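Long-range contacts in 2-hydroxyethylphosphonate dioxygenase (Streptomyces viridochromogenes, PDB 4YAR), which catalyses the iron-dependent, oxygen-consuming cleavage of 2-hydroxyethylphosphonate to hydroxymethylphosphonate and formate, a step in the biosynthesis of the antibiotic phosphinothricin tripeptide: residues R157-N162 against W304-E308; D166-T170 against Y320-S324. The protein carries 1 engineered substitution. All blocks are in the same frame, centred on the assembly; numbering follows the deposited sequence.

Contact 1: residues R157-N162 against W304-E308. With CD (cadmium ion), chain H.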
# COMPACT_ATOMS: atom_id res chain seq x y z
N ARG A 157 -19.32 12.73 -11.68
CA ARG A 157 -19.66 13.44 -10.45
C ARG A 157 -18.62 14.50 -10.20
O ARG A 157 -17.41 14.31 -10.58
CB ARG A 157 -19.68 12.50 -9.25
CG ARG A 157 -20.32 13.14 -8.03
CD ARG A 157 -20.16 12.39 -6.74
NE ARG A 157 -20.83 11.10 -6.80
CZ ARG A 157 -21.27 10.43 -5.72
NH1 ARG A 157 -21.13 10.93 -4.48
NH2 ARG A 157 -21.85 9.24 -5.90
N VAL A 158 -19.06 15.62 -9.64
CA VAL A 158 -18.15 16.73 -9.32
C VAL A 158 -17.36 16.46 -8.00
O VAL A 158 -17.94 16.30 -6.89
CB VAL A 158 -18.89 18.07 -9.24
CG1 VAL A 158 -17.98 19.20 -8.74
CG2 VAL A 158 -19.45 18.45 -10.58
N LEU A 159 -16.05 16.49 -8.12
CA LEU A 159 -15.19 16.57 -6.97
C LEU A 159 -14.92 18.03 -6.66
O LEU A 159 -14.16 18.70 -7.36
CB LEU A 159 -13.85 15.92 -7.29
CG LEU A 159 -13.56 14.48 -7.07
CD1 LEU A 159 -13.67 13.79 -8.44
CD2 LEU A 159 -12.15 14.42 -6.54
N HIS A 160 -15.55 18.50 -5.61
CA HIS A 160 -15.54 19.90 -5.26
C HIS A 160 -14.19 20.26 -4.64
O HIS A 160 -13.52 19.43 -4.02
CB HIS A 160 -16.66 20.21 -4.26
CG HIS A 160 -18.02 20.29 -4.89
ND1 HIS A 160 -18.53 21.46 -5.43
CD2 HIS A 160 -18.89 19.31 -5.22
CE1 HIS A 160 -19.70 21.20 -5.99
NE2 HIS A 160 -19.94 19.90 -5.88
N ALA A 161 -13.82 21.50 -4.81
CA ALA A 161 -12.77 22.13 -4.08
C ALA A 161 -13.41 22.94 -3.00
O ALA A 161 -14.47 23.45 -3.17
CB ALA A 161 -11.98 23.06 -4.98
N ASN A 162 -12.69 23.12 -1.90
CA ASN A 162 -13.17 23.95 -0.79
C ASN A 162 -13.05 25.43 -1.22
O ASN A 162 -11.94 25.88 -1.51
CB ASN A 162 -12.35 23.70 0.42
CG ASN A 162 -12.90 24.36 1.66
OD1 ASN A 162 -13.80 25.14 1.58
ND2 ASN A 162 -12.28 24.10 2.80
N TRP A 304 -16.71 7.87 -1.21
CA TRP A 304 -16.73 9.32 -1.44
C TRP A 304 -16.73 10.12 -0.14
O TRP A 304 -17.60 9.92 0.72
CB TRP A 304 -17.96 9.68 -2.19
CG TRP A 304 -17.97 11.08 -2.81
CD1 TRP A 304 -18.46 12.23 -2.26
CD2 TRP A 304 -17.45 11.43 -4.08
NE1 TRP A 304 -18.32 13.28 -3.16
CE2 TRP A 304 -17.67 12.81 -4.27
CE3 TRP A 304 -16.80 10.70 -5.10
CZ2 TRP A 304 -17.31 13.46 -5.44
CZ3 TRP A 304 -16.44 11.36 -6.25
CH2 TRP A 304 -16.69 12.73 -6.41
N THR A 305 -15.84 11.08 -0.02
CA THR A 305 -15.73 11.89 1.21
C THR A 305 -15.75 13.38 0.82
O THR A 305 -14.90 13.86 0.07
CB THR A 305 -14.47 11.58 1.97
OG1 THR A 305 -14.50 10.21 2.36
CG2 THR A 305 -14.27 12.42 3.20
N THR A 306 -16.78 14.08 1.31
CA THR A 306 -16.97 15.49 0.94
C THR A 306 -16.12 16.37 1.85
O THR A 306 -15.63 15.95 2.88
CB THR A 306 -18.43 15.95 1.11
OG1 THR A 306 -18.81 15.83 2.48
CG2 THR A 306 -19.35 15.14 0.27
N ILE A 307 -16.00 17.64 1.47
CA ILE A 307 -15.37 18.63 2.33
C ILE A 307 -16.02 18.61 3.73
O ILE A 307 -15.35 18.64 4.77
CB ILE A 307 -15.51 20.00 1.69
CG1 ILE A 307 -14.65 20.05 0.40
CG2 ILE A 307 -15.00 21.06 2.58
CD1 ILE A 307 -15.28 20.90 -0.69
N GLU A 308 -17.33 18.60 3.75
CA GLU A 308 -18.06 18.65 4.99
C GLU A 308 -17.84 17.41 5.81
O GLU A 308 -17.67 17.51 7.04
CB GLU A 308 -19.54 18.89 4.76
CG GLU A 308 -19.77 20.33 4.36
CD GLU A 308 -21.22 20.67 4.03
OE1 GLU A 308 -21.92 19.84 3.38
OE2 GLU A 308 -21.64 21.79 4.42
CD CD H . -17.74 23.68 -5.43
O HOH W 1 -17.34 23.26 -2.90
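Arg157 lies across one face of the Trp304 indole, a combined cation-pi and CH-pi stack that packs the run into helix 307-312 against strand 156-159, an outer strand of a small three-stranded antiparallel sheet in the iron-binding beta domain. The aliphatic part does the closest touching: CD of Arg157 is 3.5 Å from the centroid of the six-membered ring, 17° off its normal. Farther along the indole, CZ of Arg157 stands 4.4 Å from the centroid of the five-membered ring, again over the face. The guanidinium is tilted on the indole, the two planes being 43° apart; NH1 is its nearest atom, near CG and CD1. With CG anti to the backbone N (chi1 -168°), the arginine chain extends over the indole, and its bend at chi3 carries the guanidinium on toward the five-membered ring, the two side chains running in opposite senses.

The far rim of the indole meets the strand itself. Val158 O approaches at the ring edge, 3.3 Å from Trp304 CZ2, while Leu159 CG reaches Trp304 CH2 obliquely at 3.6 Å. Trp147 also touches both Arg157 and Trp304.

At the other end, Ile307, in the first turn of the helix, sends CD1 against the Ala161-Asn162 peptide and CB of His160, whereas its CG2 branch lies by CG of the Asn162 amide. That amide is held by other partners: OD1 accepts from Gly164 N, and ND2 donates to the carbonyls of Gly165 and Ile169. Ile307 N hydrogen-bonds to Asp172 OD1 and His160 N to Asp172 OD2, so one carboxylate bridges both segments. His160 binds a cadmium ion together with Asp142 and His163; its ND1 is 2.4 Å from the metal, and a water that also ligates the cadmium donates to Ala161 O at 2.9 Å.

Contact 2: residues D166-T170 against Y320-S324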
# COMPACT_ATOMS: atom_id res chain seq x y z
N ASP A 166 -10.96 27.25 6.09
CA ASP A 166 -10.52 25.92 6.49
C ASP A 166 -10.03 25.23 5.25
O ASP A 166 -10.37 24.07 5.05
CB ASP A 166 -11.68 25.06 7.03
CG ASP A 166 -12.30 25.59 8.28
OD1 ASP A 166 -11.59 26.25 9.08
OD2 ASP A 166 -13.52 25.28 8.48
N ARG A 167 -9.21 25.94 4.45
CA ARG A 167 -8.71 25.47 3.22
C ARG A 167 -7.60 24.44 3.42
O ARG A 167 -7.13 23.84 2.46
CB ARG A 167 -8.17 26.62 2.39
CG ARG A 167 -9.21 27.70 2.10
CD ARG A 167 -10.08 27.40 0.89
NE ARG A 167 -9.48 27.87 -0.35
CZ ARG A 167 -9.98 28.72 -1.25
NH1 ARG A 167 -11.17 29.30 -1.12
NH2 ARG A 167 -9.28 28.98 -2.32
N TRP A 168 -7.16 24.24 4.66
CA TRP A 168 -6.32 23.09 4.94
C TRP A 168 -7.03 21.76 4.56
O TRP A 168 -6.39 20.73 4.30
CB TRP A 168 -5.84 23.13 6.38
CG TRP A 168 -6.83 22.94 7.43
CD1 TRP A 168 -7.67 23.87 7.93
CD2 TRP A 168 -7.06 21.73 8.19
NE1 TRP A 168 -8.44 23.33 8.96
CE2 TRP A 168 -8.08 22.01 9.14
CE3 TRP A 168 -6.51 20.46 8.16
CZ2 TRP A 168 -8.56 21.07 10.01
CZ3 TRP A 168 -6.95 19.52 9.09
CH2 TRP A 168 -7.97 19.83 10.01
N ILE A 169 -8.35 21.78 4.55
CA ILE A 169 -9.14 20.71 3.92
C ILE A 169 -9.38 21.19 2.53
O ILE A 169 -10.15 22.16 2.29
CB ILE A 169 -10.46 20.43 4.68
CG1 ILE A 169 -10.17 20.04 6.15
CG2 ILE A 169 -11.35 19.47 3.87
CD1 ILE A 169 -11.33 20.01 7.13
N THR A 170 -8.65 20.62 1.59
CA THR A 170 -8.51 21.23 0.29
C THR A 170 -9.75 21.00 -0.61
O THR A 170 -10.08 21.85 -1.48
CB THR A 170 -7.24 20.73 -0.44
OG1 THR A 170 -7.35 19.32 -0.77
CG2 THR A 170 -6.02 20.96 0.41
N TYR A 320 -1.07 18.24 16.40
CA TYR A 320 -1.66 18.57 15.11
C TYR A 320 -3.16 18.66 15.19
O TYR A 320 -3.73 18.19 16.13
CB TYR A 320 -1.23 17.49 14.06
CG TYR A 320 0.25 17.20 14.12
CD1 TYR A 320 1.16 18.08 13.58
CD2 TYR A 320 0.74 16.06 14.75
CE1 TYR A 320 2.49 17.85 13.64
CE2 TYR A 320 2.11 15.81 14.83
CZ TYR A 320 2.97 16.71 14.27
OH TYR A 320 4.34 16.56 14.27
N GLU A 321 -3.80 19.33 14.20
CA GLU A 321 -5.21 19.12 13.92
C GLU A 321 -5.33 18.22 12.66
O GLU A 321 -4.59 18.40 11.73
CB GLU A 321 -5.98 20.44 13.80
CG GLU A 321 -7.49 20.28 14.08
CD GLU A 321 -8.33 21.55 13.87
OE1 GLU A 321 -9.56 21.46 13.95
OE2 GLU A 321 -7.78 22.62 13.62
N ALA A 322 -6.19 17.22 12.74
CA ALA A 322 -6.27 16.20 11.64
C ALA A 322 -7.66 16.14 11.10
O ALA A 322 -8.62 16.29 11.82
CB ALA A 322 -5.79 14.84 12.13
N ALA A 323 -7.81 15.90 9.78
CA ALA A 323 -9.10 15.59 9.24
C ALA A 323 -8.91 14.43 8.22
O ALA A 323 -7.84 14.32 7.59
CB ALA A 323 -9.63 16.80 8.50
N SER A 324 -9.94 13.62 8.09
CA SER A 324 -9.88 12.44 7.25
C SER A 324 -10.13 12.66 5.81
O SER A 324 -11.04 13.37 5.43
CB SER A 324 -10.91 11.40 7.73
OG SER A 324 -10.75 11.11 9.13
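Trp168 drives the outer end of its indole against strand 320-324, the second strand from one end of a seven-stranded antiparallel sheet. It projects from a type I beta turn, Asp166 to Ile169, in the loop between strands 156-159 and 173-176, so the contact packs that loop on the sheet. Three successive strand residues receive the six-membered ring. Its CH2 atom packs on the methyl of Ala323, Trp168 CH2 to Ala323 CB being 3.8 Å, and the carbonyl carbon of Ala322 lies at the ring edge, near its plane. Beside them, Trp168 CZ3 is 3.7 Å from Glu321 O, an oblique approach. The Glu321 side chain crosses the indole at about a right angle, with CD 3.9 Å from Trp168 CZ2 and the carboxylate plane 42° from that of the ring.

With Trp168 CG between its backbone N and carbonyl carbon (chi1 68°), the ring projects toward the strand and CG1 of Ile169 comes over the centre of one indole face, 4.0 Å above the plane. CD1 of Ile169 touches Ala323 CB at 3.9 Å.

Outward from this first shell, Phe338 and Arg340 of strand 335-343 touch Trp168, as does Arg314. Arg340 also forms a long, weak ion pair with Glu321 OE2, while Ser310 and Arg311 of helix 307-312 pack on Ile169. The turn itself is closed by its backbone bond from Ile169 N to Asp166 O, 3.1 Å long.

How the contacts relate
From the N terminus, segment 157-162 starts in strand 156-159 and runs into the loop that carries 166-170, before strand 173-176. The chain then runs through further strands and a largely helical stretch to 304-308, where contact 1 closes a loop with 141 residues between its segments. Helix 307-312 and strand 315-317 follow, and 320-324 closes contact 2 over 149 residues. The loops therefore cross rather than nest; the centres of the two contacts lie about 14 Å apart. Contact 1 joins the three-stranded sheet to the start of the helix; contact 2 joins the following loop to the seven-stranded sheet. Asn162 N and Thr170 O, 2.9 Å apart, probably hydrogen-bond between them.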